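Local coordinates for protein acetylglutamate kinase (Streptococcus mutans, PDB 3L86) that probably catalyses the ATP-dependent phosphorylation of N-acetyl-L-glutamate to N-acetyl-L-glutamyl 5-phosphate, the second step of arginine biosynthesis from glutamate, at residues Leu56-Ile59 against Lys60-Asp64; Val115-Asn118 against Leu119-Leu123. All coordinates share one frame; numbering follows the deposited sequence.

Contact 1: Leu56-Ile59 against Lys60-Asp64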
ATOM      1  N   LEU A  56      -7.757  -3.866  15.086  1.00 11.28           N
ATOM      2  CA  LEU A  56      -8.891  -2.954  15.199  1.00 10.93           C
ATOM      3  C   LEU A  56      -8.852  -2.023  16.468  1.00 10.23           C
ATOM      4  O   LEU A  56      -9.126  -0.823  16.372  1.00  9.68           O
ATOM      5  CB  LEU A  56     -10.200  -3.794  15.196  1.00 10.69           C
ATOM      6  CG  LEU A  56     -10.465  -4.619  13.911  1.00 12.12           C
ATOM      7  CD1 LEU A  56     -11.690  -5.610  14.069  1.00 13.06           C
ATOM      8  CD2 LEU A  56     -10.637  -3.670  12.689  1.00  5.99           C
ATOM      9  N   SER A  57      -8.580  -2.567  17.654  1.00  9.76           N
ATOM     10  CA  SER A  57      -8.381  -1.689  18.867  1.00 10.50           C
ATOM     11  C   SER A  57      -7.220  -0.695  18.773  1.00  9.78           C
ATOM     12  O   SER A  57      -7.311   0.472  19.223  1.00  9.93           O
ATOM     13  CB  SER A  57      -8.158  -2.541  20.127  1.00 11.02           C
ATOM     14  OG  SER A  57      -9.297  -3.372  20.363  1.00 17.29           O
ATOM     15  N   GLN A  58      -6.102  -1.140  18.209  1.00 10.01           N
ATOM     16  CA  GLN A  58      -4.928  -0.269  18.079  1.00  9.76           C
ATOM     17  C   GLN A  58      -5.242   0.915  17.175  1.00 10.33           C
ATOM     18  O   GLN A  58      -4.922   2.059  17.498  1.00 10.49           O
ATOM     19  CB  GLN A  58      -3.654  -1.061  17.612  1.00 10.61           C
ATOM     20  CG  GLN A  58      -2.361  -0.186  17.506  1.00  9.19           C
ATOM     21  CD  GLN A  58      -1.979   0.472  18.859  1.00 13.48           C
ATOM     22  OE1 GLN A  58      -2.306   1.628  19.143  1.00 14.09           O
ATOM     23  NE2 GLN A  58      -1.359  -0.294  19.702  1.00 10.11           N
ATOM     24  N   ILE A  59      -5.872   0.657  16.030  1.00 10.73           N
ATOM     25  CA  ILE A  59      -6.346   1.774  15.191  1.00  8.82           C
ATOM     26  C   ILE A  59      -7.290   2.741  15.967  1.00  8.53           C
ATOM     27  O   ILE A  59      -7.068   3.971  15.954  1.00  8.49           O
ATOM     28  CB  ILE A  59      -7.034   1.255  13.876  1.00  8.95           C
ATOM     29  CG1 ILE A  59      -6.089   0.385  13.004  1.00  6.64           C
ATOM     30  CG2 ILE A  59      -7.550   2.392  13.026  1.00  7.14           C
ATOM     31  CD1 ILE A  59      -4.811   1.128  12.439  1.00 10.07           C
ATOM     32  N   LYS A  60      -8.373   2.225  16.567  1.00  8.20           N
ATOM     33  CA  LYS A  60      -9.336   3.094  17.293  1.00  8.34           C
ATOM     34  C   LYS A  60      -8.610   3.915  18.386  1.00  8.94           C
ATOM     35  O   LYS A  60      -8.880   5.099  18.550  1.00 10.25           O
ATOM     36  CB  LYS A  60     -10.444   2.273  17.995  1.00  7.53           C
ATOM     37  CG  LYS A  60     -11.600   3.255  18.429  1.00  8.03           C
ATOM     38  CD  LYS A  60     -12.784   2.623  19.084  1.00 12.94           C
ATOM     39  CE  LYS A  60     -13.786   3.771  19.444  1.00  7.43           C
ATOM     40  NZ  LYS A  60     -13.518   4.188  20.890  1.00  7.42           N
ATOM     41  N   ASN A  61      -7.727   3.274  19.153  1.00  9.37           N
ATOM     42  CA  ASN A  61      -6.982   3.959  20.269  1.00  9.38           C
ATOM     43  C   ASN A  61      -6.041   5.031  19.745  1.00  9.34           C
ATOM     44  O   ASN A  61      -5.969   6.136  20.307  1.00  9.21           O
ATOM     45  CB  ASN A  61      -6.218   2.950  21.173  1.00  8.07           C
ATOM     46  CG  ASN A  61      -7.144   2.004  21.864  1.00  7.34           C
ATOM     47  OD1 ASN A  61      -8.307   2.318  22.003  1.00  7.04           O
ATOM     48  ND2 ASN A  61      -6.630   0.853  22.367  1.00  3.62           N
ATOM     49  N   TRP A  62      -5.319   4.743  18.657  1.00  9.13           N
ATOM     50  CA  TRP A  62      -4.555   5.841  18.017  1.00  8.33           C
ATOM     51  C   TRP A  62      -5.463   7.012  17.599  1.00  9.26           C
ATOM     52  O   TRP A  62      -5.100   8.207  17.753  1.00  9.26           O
ATOM     53  CB  TRP A  62      -3.712   5.371  16.791  1.00  9.58           C
ATOM     54  CG  TRP A  62      -2.342   4.695  17.103  1.00  6.48           C
ATOM     55  CD1 TRP A  62      -1.524   4.899  18.209  1.00  6.52           C
ATOM     56  CD2 TRP A  62      -1.669   3.736  16.273  1.00  7.54           C
ATOM     57  NE1 TRP A  62      -0.366   4.098  18.099  1.00  5.57           N
ATOM     58  CE2 TRP A  62      -0.443   3.384  16.922  1.00  6.18           C
ATOM     59  CE3 TRP A  62      -1.974   3.155  15.016  1.00  7.01           C
ATOM     60  CZ2 TRP A  62       0.444   2.456  16.379  1.00  8.32           C
ATOM     61  CZ3 TRP A  62      -1.082   2.225  14.480  1.00  6.10           C
ATOM     62  CH2 TRP A  62       0.125   1.917  15.131  1.00  6.29           C
ATOM     63  N   GLN A  63      -6.604   6.706  16.981  1.00  9.70           N
ATOM     64  CA  GLN A  63      -7.498   7.761  16.493  1.00  9.20           C
ATOM     65  C   GLN A  63      -8.047   8.550  17.704  1.00 10.49           C
ATOM     66  O   GLN A  63      -8.027   9.784  17.729  1.00 11.23           O
ATOM     67  CB  GLN A  63      -8.667   7.144  15.704  1.00 11.10           C
ATOM     68  CG  GLN A  63      -9.719   8.207  15.190  1.00  9.43           C
ATOM     69  CD  GLN A  63     -10.787   7.586  14.285  1.00 12.76           C
ATOM     70  OE1 GLN A  63     -11.596   6.747  14.711  1.00 11.94           O
ATOM     71  NE2 GLN A  63     -10.778   7.987  13.027  1.00 12.91           N
ATOM     72  N   ASP A  64      -8.487   7.860  18.741  1.00  9.62           N
ATOM     73  CA  ASP A  64      -8.930   8.556  20.002  1.00 10.10           C
ATOM     74  C   ASP A  64      -7.857   9.371  20.743  1.00 12.07           C
ATOM     75  O   ASP A  64      -8.218  10.251  21.569  1.00 12.73           O
ATOM     76  CB  ASP A  64      -9.514   7.522  20.990  1.00  9.96           C
ATOM     77  CG  ASP A  64     -10.831   6.890  20.504  1.00  9.48           C
ATOM     78  OD1 ASP A  64     -11.482   7.417  19.590  1.00  8.87           O
ATOM     79  OD2 ASP A  64     -11.251   5.855  21.054  1.00 12.03           O
TER

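Contact 2: Val115-Asn118 against Leu119-Leu123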
ATOM      1  N   VAL A 115     -12.193  -5.795  -1.918  1.00 10.34           N
ATOM      2  CA  VAL A 115     -11.271  -5.564  -0.779  1.00  9.01           C
ATOM      3  C   VAL A 115     -11.636  -4.298   0.036  1.00  9.81           C
ATOM      4  O   VAL A 115     -11.798  -4.340   1.294  1.00  8.88           O
ATOM      5  CB  VAL A 115      -9.781  -5.483  -1.230  1.00  9.87           C
ATOM      6  CG1 VAL A 115      -8.856  -5.318  -0.031  1.00  7.66           C
ATOM      7  CG2 VAL A 115      -9.361  -6.781  -1.983  1.00  7.95           C
ATOM      8  N   GLY A 116     -11.755  -3.173  -0.665  1.00  8.13           N
ATOM      9  CA  GLY A 116     -11.908  -1.873   0.014  1.00  8.33           C
ATOM     10  C   GLY A 116     -13.186  -1.750   0.838  1.00  8.90           C
ATOM     11  O   GLY A 116     -13.170  -1.182   1.936  1.00  7.88           O
ATOM     12  N   LYS A 117     -14.307  -2.219   0.294  1.00  7.99           N
ATOM     13  CA  LYS A 117     -15.609  -2.137   1.004  1.00  8.22           C
ATOM     14  C   LYS A 117     -15.618  -2.960   2.315  1.00  8.54           C
ATOM     15  O   LYS A 117     -16.129  -2.495   3.356  1.00  5.84           O
ATOM     16  CB  LYS A 117     -16.782  -2.549   0.076  1.00  9.55           C
ATOM     17  CG  LYS A 117     -18.195  -2.474   0.724  1.00  9.75           C
ATOM     18  CD  LYS A 117     -18.654  -1.048   0.867  1.00 13.54           C
ATOM     19  CE  LYS A 117     -20.111  -0.964   1.544  1.00 18.30           C
ATOM     20  NZ  LYS A 117     -21.157  -1.338   0.569  1.00 21.35           N
ATOM     21  N   ASN A 118     -15.032  -4.162   2.270  1.00  8.09           N
ATOM     22  CA  ASN A 118     -14.819  -4.960   3.504  1.00 10.59           C
ATOM     23  C   ASN A 118     -13.951  -4.261   4.612  1.00 10.44           C
ATOM     24  O   ASN A 118     -14.282  -4.324   5.814  1.00  9.96           O
ATOM     25  CB  ASN A 118     -14.184  -6.331   3.148  1.00 10.11           C
ATOM     26  CG  ASN A 118     -13.969  -7.237   4.394  1.00 13.60           C
ATOM     27  OD1 ASN A 118     -14.937  -7.692   4.995  1.00 12.13           O
ATOM     28  ND2 ASN A 118     -12.698  -7.528   4.748  1.00 14.75           N
ATOM     29  N   LEU A 119     -12.834  -3.625   4.208  1.00 10.96           N
ATOM     30  CA  LEU A 119     -12.003  -2.822   5.110  1.00  9.94           C
ATOM     31  C   LEU A 119     -12.829  -1.762   5.807  1.00 10.20           C
ATOM     32  O   LEU A 119     -12.787  -1.673   7.028  1.00 10.33           O
ATOM     33  CB  LEU A 119     -10.928  -2.024   4.364  1.00 10.47           C
ATOM     34  CG  LEU A 119      -9.536  -2.572   4.246  1.00 16.03           C
ATOM     35  CD1 LEU A 119      -9.715  -3.841   3.460  1.00 22.44           C
ATOM     36  CD2 LEU A 119      -8.565  -1.604   3.527  1.00 11.27           C
ATOM     37  N   GLN A 120     -13.541  -0.934   5.029  1.00  9.18           N
ATOM     38  CA  GLN A 120     -14.388   0.087   5.613  1.00  9.98           C
ATOM     39  C   GLN A 120     -15.460  -0.469   6.567  1.00 11.17           C
ATOM     40  O   GLN A 120     -15.675   0.100   7.656  1.00 11.10           O
ATOM     41  CB  GLN A 120     -14.994   0.968   4.512  1.00 10.40           C
ATOM     42  CG  GLN A 120     -16.095   1.910   5.005  1.00 11.51           C
ATOM     43  CD  GLN A 120     -16.846   2.638   3.881  1.00 13.04           C
ATOM     44  OE1 GLN A 120     -16.350   3.573   3.286  1.00 10.33           O
ATOM     45  NE2 GLN A 120     -18.088   2.232   3.648  1.00  9.46           N
ATOM     46  N   GLU A 121     -16.104  -1.592   6.200  1.00 10.89           N
ATOM     47  CA  GLU A 121     -17.140  -2.185   7.067  1.00 12.38           C
ATOM     48  C   GLU A 121     -16.530  -2.744   8.404  1.00 12.47           C
ATOM     49  O   GLU A 121     -17.071  -2.495   9.473  1.00 13.53           O
ATOM     50  CB  GLU A 121     -17.995  -3.248   6.328  1.00 12.65           C
ATOM     51  CG  GLU A 121     -18.697  -2.720   5.051  1.00 14.17           C
ATOM     52  CD  GLU A 121     -19.258  -3.814   4.111  1.00 21.90           C
ATOM     53  OE1 GLU A 121     -18.731  -4.962   4.028  1.00 23.76           O
ATOM     54  OE2 GLU A 121     -20.231  -3.501   3.382  1.00 26.57           O
ATOM     55  N   LYS A 122     -15.438  -3.499   8.357  1.00 12.04           N
ATOM     56  CA  LYS A 122     -14.811  -4.008   9.609  1.00 11.13           C
ATOM     57  C   LYS A 122     -14.385  -2.881  10.565  1.00 11.65           C
ATOM     58  O   LYS A 122     -14.579  -2.983  11.821  1.00 11.71           O
ATOM     59  CB  LYS A 122     -13.598  -4.911   9.320  1.00 11.77           C
ATOM     60  CG  LYS A 122     -13.884  -6.232   8.604  1.00 14.00           C
ATOM     61  CD  LYS A 122     -14.453  -7.240   9.595  1.00 20.63           C
ATOM     62  CE  LYS A 122     -14.601  -8.612   8.962  1.00 23.68           C
ATOM     63  NZ  LYS A 122     -15.916  -8.798   8.331  1.00 25.75           N
ATOM     64  N   LEU A 123     -13.781  -1.814  10.010  1.00 11.09           N
ATOM     65  CA  LEU A 123     -13.374  -0.639  10.807  1.00  9.87           C
ATOM     66  C   LEU A 123     -14.583   0.121  11.412  1.00 11.87           C
ATOM     67  O   LEU A 123     -14.603   0.448  12.643  1.00 11.08           O
ATOM     68  CB  LEU A 123     -12.502   0.317   9.966  1.00  8.71           C
ATOM     69  CG  LEU A 123     -11.066  -0.152   9.632  1.00  9.29           C
ATOM     70  CD1 LEU A 123     -10.380   0.642   8.469  1.00  7.20           C
ATOM     71  CD2 LEU A 123     -10.206  -0.058  10.898  1.00  8.49           C
TER

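Contact 1: Leu56-Ile59 against Lys60-Asp64
With chi1 at -178°, Q58 swings CG to the far side from its own N and then bends at chi2 (59°), while W62, one helical turn on, keeps its indole beside its own backbone N; together these torsions fold the glutamine over one face of the ring. CG of Q58 stands 3.9 Å from the centroid of the W62 six-membered ring and almost on the ring normal, a CH-pi contact within the helix. Farther out along the side chain the amide slides toward the pyrrole half, with CD of Q58 3.8 Å from CE2 of W62. OE1 of Q58 lies 3.3 Å from NE1 of W62, but above the ring and offset toward the rim, with the N-H not pointing at it, so no hydrogen bond forms. The amide plane is tilted 34° from the indole, short of a parallel stack. I59 approaches the same indole obliquely, CD1 to CE3 of W62 at 4.3 Å. Helix 53-64 is the crossover of the beta-alpha-beta unit 38-43, 53-64, 68-73 in this amino acid kinase fold, and I59 and W62 both rest on L69 of the unit's second strand. The helical bond from W62 N to Q58 O measures 3.0 Å. On another side of the helix, NZ of K60 reaches OD2 of D64 at 2.8 Å in a salt bridge on its syn lone pair. Q63 directs its amide NE2 to the carbonyl of S129. Q58 thus meets the indole through a CH-pi contact and an amide oxygen over its face, not an N-H...O bond, whereas K60 and D64 join consecutive turns by a directional bond.

Contact 2: Val115-Asn118 against Leu119-Leu123
K117 and E121 meet one turn apart on helix 101-125, and the glutamate can be followed outward from the backbone. Its CB lies 3.6 Å from the carbonyl O of K117, the same oxygen that accepts the E121 N-H at 3.0 Å. CG, placed beside the backbone N (chi1 -57°), comes closer still, 3.1 Å from O of K117. CD then passes alongside CG of K117 at 3.8 Å, and the carboxylate divides: OE1 stays near the K117 carbonyl O and CA of N118, while OE2 faces the lysine chain. There OE2 of E121 meets CE of K117 at 3.1 Å, and the ammonium NZ of K117 lies farther away, 3.7 Å from OE2, in a long salt bridge. Bends at chi2 and chi4 of K117 thus lay its aliphatic part, more than its charged tip, against the acid. The next pair, N118 and K122, is looser, OD1 to NZ at 3.6 Å. On the inner side, V115 and L119 run side by side, with CG1 of V115 3.9 Å from CD1 of L119. Both side chains pack on H73 at the end of strand 68-73 and on S48 in a loop. OE1 of Q120 accepts a hydrogen bond from the backbone N of Q132, tying the helix to strand 130-132, and L119 and Q120 also touch I176 of strand 174-182, so that helix 101-125 packs on these main-sheet strands.

Contacts 1 and 2 lie on two different helices, 53-64 and 101-125, with centres about 16 Å apart, and meet through leucine and isoleucine. CD2 of L56 reaches CD2 of L123 at 4.1 Å, and CG2 of I59 lies 4.2 Å from that same L123 methyl. Both also pack on strands 68-73 and 174-182 of the main sheet. Contact 2 is nearer the bound ligands: the V115 side chain is about 8 Å from N-acetyl-L-glutamate, about 9 Å from ADP and about 4 Å from G75, a predicted substrate-binding residue lining the N-acetyl-L-glutamate pocket. K42, one of two predicted transition-state stabilisers, is about 9 Å from the L119 side chain and about 11 Å from that of I59.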